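Local coordinates for protein FAD-dependent oxidoreductase (Actinomadura kijaniata, PDB 3M9V) that probably acts as a flavin-dependent oxidoreductase of the acyl-CoA dehydrogenase family on a dTDP-linked sugar in the biosynthesis of D-kijanose, at residues 57-61 and 62-66; 287-291 and 292-296; 199-202 and 203-207. All blocks are in the same frame, centred on the assembly; numbering follows the deposited sequence.

Contact 1 of 3, residues 57-61 and 62-66; sequences DALRK and DGLMG
L59 and L64 face each other across the C-terminal end of helix 53-61, where the chain leaves the helix through a Schellman motif with G63, at positive phi, as its turning residue. The two leucine side chains run at about a right angle to one another and touch through single methyl groups, CD2 of L59 lying 3.9 Å from CD1 of L64. M65 returns toward the last helical turn from the 3-10 segment 64-65. Its CG, set beside the residue's own backbone N by chi1 -67°, sits against CB of L59 and also 3.8 Å from CG of R60, whose aliphatic part it crosses obliquely. Farther out, the arginine chain bends at chi3 (45°), and its guanidinium presents an in-plane edge to the carboxylate of D57, one turn earlier; NH1 of R60 and OD1 of D57 form a salt bridge of 2.9 Å, while NH2 bonds to the carbonyl of G137. L31 of helix 22-32 packs on both leucines, and H34, just beyond that helix, bonds OD2 of D62, so the end of helix 53-61 packs against helix 22-32 and the following loop. Three backbone bonds close the helix end: D62 N to A58 O (3.1 Å), a weak one from L64 N to L59 O, and G63 N to R60 O at 3.0 Å, with the G63 nitrogen above the plane of the R60 carbonyl.

Contact 2 of 3, residues 287-291 and 292-296; sequences EPPQA and AALTL
The backbone passes from the extended P288, P289 and Q290 into helix 291-323, and Q290 O accepts L294 N at 3.0 Å, along with a weak bond from A293 N. The ring of P289 meets the side chain of L294 at about a right angle: CB of P289 lies 3.9 Å from CD2 of L294 and 4.0 Å from the methyl CB of A293. Q290 occupies the N-cap position, but its side chain leads away from the helix, and NE2 bonds to D393 and D396 of the second subunit. This helix start belongs to the C-terminal helical domain of the acyl-CoA dehydrogenase fold and lies where subunits of the tetramer meet; A291, A292 and L294 pack on the third subunit, and P289 on L403 of the fourth. One turn on, T295 grips the carbonyl of A291 twice. Its chi1 of -65° sets the hydroxyl beside its own backbone N, and OG1 and N of T295, each 3.2 Å from A291 O, reach that oxygen from opposite faces of the carbonyl plane. OG1 also makes a weak hydrogen bond to T295 OG1 of the third subunit.

Contact 3 of 3, residues 199-202 and 203-207; sequences PVVT and RDTPG
With chi1 at 63°, T202 holds OG1 between its own backbone N and carbonyl carbon, aimed at the turn that follows; T205, at chi1 -60°, swings its hydroxyl beside its own backbone N and back over the strand end. These two settings bring the threonine side chains together at about a right angle, and their OG1 atoms, of T202 and T205, lie 3.1 Å apart. Between them runs a type I beta turn from T202 to T205, which takes the chain out of strand 196-202 in the middle, beta-rich domain. The turn is closed by T205 N, whose N-H points nearly straight at T202 O over 3.1 Å. OG1 of T205 bonds to the same oxygen, T202 O, at 3.0 Å, and both donors approach from one face of the carbonyl plane, the nitrogen well above it and the hydroxyl tilted 35° from it. At the turn's corner D204 slants across T202, and its OD2 accepts a weak bond of 3.2 Å from OG1 of T202.

On the buried side V201 packs against T205. Its CG2 stands 3.6 Å from OG1 of T205 and 3.7 Å from CB of T205, the two side chains crossing nearly perpendicularly. F229 and I234 of strand 225-234 also pack on V201, while C232 of that strand touches T205. R203 extends its chain away from the turn, and NH2 bonds to the carbonyls of A175 and G178.

Because T205 supplies both donors to T202 O, its side-chain rotation is tied to the closing bond of the turn. The carboxylate of D204, held weakly by one hydroxyl at the surface, probably adds less to the turn's rigidity.

How the contacts relate
From the N terminus, contact 1 comes first, where helix 53-61 ends and packs on helix 22-32. Contact 3 follows in the middle domain, at the turn between strands 196-202 and 208-210, packed on strands 180-187 and 225-234. Contact 2 comes last, where the loop after helix 264-283 enters helix 291-323, against helix 329-362. Each is a local turn or helix end in one unbroken run of chain, so the three lie in series and none nests in or crosses another. Contacts 1 and 3 are the nearer pair, though their nearest atoms are still about 11 Å apart. Contact 2 lies across the chain's centre from contact 3 and alone touches other subunits.

Contact 1 of 3, residues 57-61 and 62-66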
loop_
_atom_site.group_PDB
_atom_site.type_symbol
_atom_site.label_atom_id
_atom_site.label_comp_id
_atom_site.label_asym_id
_atom_site.label_seq_id
_atom_site.Cartn_x
_atom_site.Cartn_y
_atom_site.Cartn_z
ATOM N N ASP A 57 18.287 -8.412 37.102
ATOM C CA ASP A 57 18.653 -9.111 38.338
ATOM C C ASP A 57 17.628 -10.192 38.674
ATOM O O ASP A 57 18.002 -11.314 39.002
ATOM C CB ASP A 57 18.866 -8.177 39.535
ATOM C CG ASP A 57 20.127 -7.347 39.415
ATOM O OD1 ASP A 57 21.071 -7.703 38.677
ATOM O OD2 ASP A 57 20.169 -6.275 40.051
ATOM N N ALA A 58 16.334 -9.898 38.584
ATOM C CA ALA A 58 15.348 -10.944 38.862
ATOM C C ALA A 58 15.401 -12.146 37.911
ATOM O O ALA A 58 15.189 -13.288 38.334
ATOM C CB ALA A 58 13.930 -10.344 38.914
ATOM N N LEU A 59 15.672 -11.923 36.625
ATOM C CA LEU A 59 15.664 -13.051 35.690
ATOM C C LEU A 59 16.868 -13.948 35.949
ATOM O O LEU A 59 16.779 -15.173 35.823
ATOM C CB LEU A 59 15.685 -12.576 34.233
ATOM C CG LEU A 59 14.493 -11.721 33.767
ATOM C CD1 LEU A 59 14.719 -11.016 32.424
ATOM C CD2 LEU A 59 13.185 -12.524 33.735
ATOM N N ARG A 60 17.992 -13.314 36.283
ATOM C CA ARG A 60 19.225 -14.020 36.635
ATOM C C ARG A 60 19.011 -14.972 37.807
ATOM O O ARG A 60 19.293 -16.158 37.683
ATOM C CB ARG A 60 20.376 -13.062 36.963
ATOM C CG ARG A 60 20.809 -12.224 35.765
ATOM C CD ARG A 60 21.801 -11.125 36.124
ATOM N NE ARG A 60 22.850 -11.635 37.001
ATOM C CZ ARG A 60 23.045 -11.239 38.256
ATOM N NH1 ARG A 60 22.298 -10.291 38.807
ATOM N NH2 ARG A 60 24.016 -11.795 38.969
ATOM N N LYS A 61 18.488 -14.465 38.919
ATOM C CA LYS A 61 18.404 -15.300 40.105
ATOM C C LYS A 61 17.297 -16.335 39.937
ATOM O O LYS A 61 17.340 -17.389 40.572
ATOM C CB LYS A 61 18.284 -14.475 41.388
ATOM C CG LYS A 61 17.164 -13.448 41.375
ATOM C CD LYS A 61 16.848 -12.928 42.780
ATOM C CE LYS A 61 15.930 -13.903 43.526
ATOM N NZ LYS A 61 16.663 -14.976 44.267
ATOM N N ASP A 62 16.338 -16.073 39.050
ATOM C CA ASP A 62 15.253 -17.010 38.783
ATOM C C ASP A 62 15.695 -18.067 37.779
ATOM O O ASP A 62 14.901 -18.910 37.360
ATOM C CB ASP A 62 14.120 -16.212 38.133
ATOM C CG ASP A 62 12.758 -16.697 38.543
ATOM O OD1 ASP A 62 12.663 -17.124 39.714
ATOM O OD2 ASP A 62 11.824 -16.657 37.712
ATOM N N GLY A 63 16.943 -17.993 37.325
ATOM C CA GLY A 63 17.421 -18.917 36.294
ATOM C C GLY A 63 16.940 -18.764 34.855
ATOM O O GLY A 63 17.374 -19.505 33.972
ATOM N N LEU A 64 16.101 -17.777 34.561
ATOM C CA LEU A 64 15.623 -17.634 33.184
ATOM C C LEU A 64 16.708 -17.193 32.202
ATOM O O LEU A 64 16.553 -17.321 30.987
ATOM C CB LEU A 64 14.389 -16.728 33.119
ATOM C CG LEU A 64 13.324 -17.201 34.115
ATOM C CD1 LEU A 64 12.165 -16.239 34.236
ATOM C CD2 LEU A 64 12.803 -18.625 33.839
ATOM N N MET A 65 17.810 -16.666 32.722
ATOM C CA MET A 65 18.961 -16.314 31.891
ATOM C C MET A 65 19.709 -17.546 31.392
ATOM O O MET A 65 20.576 -17.472 30.515
ATOM C CB MET A 65 19.844 -15.282 32.605
ATOM C CG MET A 65 19.182 -13.913 32.778
ATOM S SD MET A 65 18.950 -12.915 31.266
ATOM C CE MET A 65 20.597 -12.345 30.859
ATOM N N GLY A 66 19.315 -18.700 31.920
ATOM C CA GLY A 66 19.794 -19.995 31.443
ATOM C C GLY A 66 18.751 -20.822 30.713
ATOM O O GLY A 66 18.884 -22.043 30.576
#

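Contact 2 of 3, residues 287-291 and 292-296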
loop_
_atom_site.group_PDB
_atom_site.type_symbol
_atom_site.label_atom_id
_atom_site.label_comp_id
_atom_site.label_asym_id
_atom_site.label_seq_id
_atom_site.Cartn_x
_atom_site.Cartn_y
_atom_site.Cartn_z
ATOM N N GLU A 287 -20.129 5.346 22.697
ATOM C CA GLU A 287 -20.576 5.197 21.315
ATOM C C GLU A 287 -20.043 3.912 20.680
ATOM O O GLU A 287 -18.924 3.484 20.964
ATOM C CB GLU A 287 -20.135 6.404 20.487
ATOM C CG GLU A 287 -21.165 7.525 20.470
ATOM C CD GLU A 287 -21.282 8.241 21.806
ATOM O OE1 GLU A 287 -20.409 9.075 22.145
ATOM O OE2 GLU A 287 -22.274 7.961 22.518
ATOM N N PRO A 288 -20.855 3.296 19.808
ATOM C CA PRO A 288 -20.434 2.180 18.984
ATOM C C PRO A 288 -19.459 2.736 17.937
ATOM O O PRO A 288 -19.549 3.908 17.575
ATOM C CB PRO A 288 -21.740 1.724 18.320
ATOM C CG PRO A 288 -22.823 2.557 18.889
ATOM C CD PRO A 288 -22.167 3.809 19.385
ATOM N N PRO A 289 -18.502 1.917 17.492
ATOM C CA PRO A 289 -17.455 2.394 16.590
ATOM C C PRO A 289 -18.016 2.855 15.245
ATOM O O PRO A 289 -18.931 2.246 14.701
ATOM C CB PRO A 289 -16.540 1.170 16.412
ATOM C CG PRO A 289 -16.933 0.193 17.492
ATOM C CD PRO A 289 -18.352 0.497 17.849
ATOM N N GLN A 290 -17.438 3.904 14.678
ATOM C CA GLN A 290 -17.771 4.304 13.318
ATOM C C GLN A 290 -17.351 3.343 12.198
ATOM O O GLN A 290 -16.539 2.433 12.419
ATOM C CB GLN A 290 -17.193 5.690 13.090
ATOM C CG GLN A 290 -17.944 6.687 13.949
ATOM C CD GLN A 290 -17.066 7.879 14.212
ATOM O OE1 GLN A 290 -16.334 7.840 15.219
ATOM N NE2 GLN A 290 -17.088 8.815 13.393
ATOM N N ALA A 291 -17.931 3.543 11.015
ATOM C CA ALA A 291 -17.730 2.659 9.877
ATOM C C ALA A 291 -16.214 2.492 9.608
ATOM O O ALA A 291 -15.739 1.372 9.430
ATOM C CB ALA A 291 -18.378 3.304 8.672
ATOM N N ALA A 292 -15.447 3.581 9.614
ATOM C CA ALA A 292 -14.014 3.449 9.342
ATOM C C ALA A 292 -13.263 2.698 10.433
ATOM O O ALA A 292 -12.205 2.107 10.157
ATOM C CB ALA A 292 -13.378 4.813 9.185
ATOM N N ALA A 293 -13.781 2.738 11.666
ATOM C CA ALA A 293 -13.092 2.076 12.772
ATOM C C ALA A 293 -13.336 0.582 12.649
ATOM O O ALA A 293 -12.422 -0.214 12.900
ATOM C CB ALA A 293 -13.531 2.619 14.158
ATOM N N LEU A 294 -14.531 0.188 12.216
ATOM C CA LEU A 294 -14.833 -1.247 12.103
ATOM C C LEU A 294 -13.956 -1.817 10.997
ATOM O O LEU A 294 -13.468 -2.945 11.087
ATOM C CB LEU A 294 -16.287 -1.476 11.674
ATOM C CG LEU A 294 -17.327 -1.103 12.740
ATOM C CD1 LEU A 294 -18.718 -1.327 12.152
ATOM C CD2 LEU A 294 -17.101 -1.905 14.013
ATOM N N THR A 295 -13.757 -1.030 9.946
ATOM C CA THR A 295 -13.014 -1.527 8.778
ATOM C C THR A 295 -11.535 -1.657 9.155
ATOM O O THR A 295 -10.955 -2.710 8.918
ATOM C CB THR A 295 -13.205 -0.556 7.595
ATOM O OG1 THR A 295 -14.582 -0.561 7.204
ATOM C CG2 THR A 295 -12.337 -0.944 6.378
ATOM N N LEU A 296 -10.939 -0.651 9.791
ATOM C CA LEU A 296 -9.593 -0.728 10.385
ATOM C C LEU A 296 -9.363 -1.939 11.302
ATOM O O LEU A 296 -8.367 -2.666 11.191
ATOM C CB LEU A 296 -9.304 0.555 11.175
ATOM C CG LEU A 296 -8.793 1.723 10.312
ATOM C CD1 LEU A 296 -8.538 2.870 11.268
ATOM C CD2 LEU A 296 -7.497 1.306 9.625
#

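Contact 3 of 3, residues 199-202 and 203-207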
loop_
_atom_site.group_PDB
_atom_site.type_symbol
_atom_site.label_atom_id
_atom_site.label_comp_id
_atom_site.label_asym_id
_atom_site.label_seq_id
_atom_site.Cartn_x
_atom_site.Cartn_y
_atom_site.Cartn_z
ATOM N N PRO A 199 37.024 -13.511 19.807
ATOM C CA PRO A 199 37.523 -13.472 21.172
ATOM C C PRO A 199 36.384 -13.226 22.159
ATOM O O PRO A 199 35.428 -12.520 21.830
ATOM C CB PRO A 199 38.488 -12.288 21.151
ATOM C CG PRO A 199 38.078 -11.439 20.036
ATOM C CD PRO A 199 37.457 -12.350 19.009
ATOM N N VAL A 200 36.469 -13.792 23.360
ATOM C CA VAL A 200 35.499 -13.470 24.399
ATOM C C VAL A 200 36.208 -12.586 25.427
ATOM O O VAL A 200 37.171 -13.052 26.039
ATOM C CB VAL A 200 34.983 -14.765 25.076
ATOM C CG1 VAL A 200 34.107 -14.431 26.268
ATOM C CG2 VAL A 200 34.208 -15.628 24.088
ATOM N N VAL A 201 35.749 -11.351 25.616
ATOM C CA VAL A 201 36.278 -10.431 26.618
ATOM C C VAL A 201 35.351 -10.347 27.829
ATOM O O VAL A 201 34.131 -10.379 27.683
ATOM C CB VAL A 201 36.731 -9.091 25.970
ATOM C CG1 VAL A 201 35.806 -8.619 24.881
ATOM C CG2 VAL A 201 37.109 -7.973 26.954
ATOM N N THR A 202 35.901 -10.317 29.040
ATOM C CA THR A 202 35.058 -10.219 30.222
ATOM C C THR A 202 35.134 -8.782 30.702
ATOM O O THR A 202 36.003 -7.999 30.318
ATOM C CB THR A 202 35.543 -11.090 31.387
ATOM O OG1 THR A 202 36.836 -10.590 31.757
ATOM C CG2 THR A 202 35.627 -12.574 31.011
ATOM N N ARG A 203 34.180 -8.423 31.550
ATOM C CA ARG A 203 34.021 -7.009 31.836
ATOM C C ARG A 203 35.223 -6.421 32.576
ATOM O O ARG A 203 35.525 -5.238 32.448
ATOM C CB ARG A 203 32.756 -6.804 32.673
ATOM C CG ARG A 203 32.328 -5.356 32.645
ATOM C CD ARG A 203 31.075 -5.140 33.483
ATOM N NE ARG A 203 30.603 -3.780 33.232
ATOM C CZ ARG A 203 29.540 -3.456 32.501
ATOM N NH1 ARG A 203 29.244 -2.171 32.366
ATOM N NH2 ARG A 203 28.789 -4.387 31.918
ATOM N N ASP A 204 35.912 -7.224 33.375
ATOM C CA ASP A 204 37.024 -6.680 34.145
ATOM C C ASP A 204 38.350 -6.764 33.384
ATOM O O ASP A 204 39.397 -6.655 34.010
ATOM C CB ASP A 204 37.159 -7.479 35.447
ATOM C CG ASP A 204 37.260 -8.976 35.182
ATOM O OD1 ASP A 204 36.404 -9.739 35.684
ATOM O OD2 ASP A 204 38.170 -9.413 34.441
ATOM N N THR A 205 38.360 -6.985 32.074
ATOM C CA THR A 205 39.615 -6.992 31.320
ATOM C C THR A 205 40.174 -5.586 31.172
ATOM O O THR A 205 39.443 -4.642 30.893
ATOM C CB THR A 205 39.350 -7.549 29.908
ATOM O OG1 THR A 205 38.837 -8.881 30.037
ATOM C CG2 THR A 205 40.582 -7.526 29.004
ATOM N N PRO A 206 41.496 -5.418 31.335
ATOM C CA PRO A 206 42.085 -4.081 31.257
ATOM C C PRO A 206 41.927 -3.505 29.844
ATOM O O PRO A 206 42.029 -4.257 28.870
ATOM C CB PRO A 206 43.581 -4.336 31.514
ATOM C CG PRO A 206 43.670 -5.719 32.065
ATOM C CD PRO A 206 42.493 -6.479 31.553
ATOM N N GLY A 207 41.744 -2.199 29.698
ATOM C CA GLY A 207 41.528 -1.665 28.355
ATOM C C GLY A 207 40.097 -1.704 27.824
ATOM O O GLY A 207 39.807 -1.150 26.760
#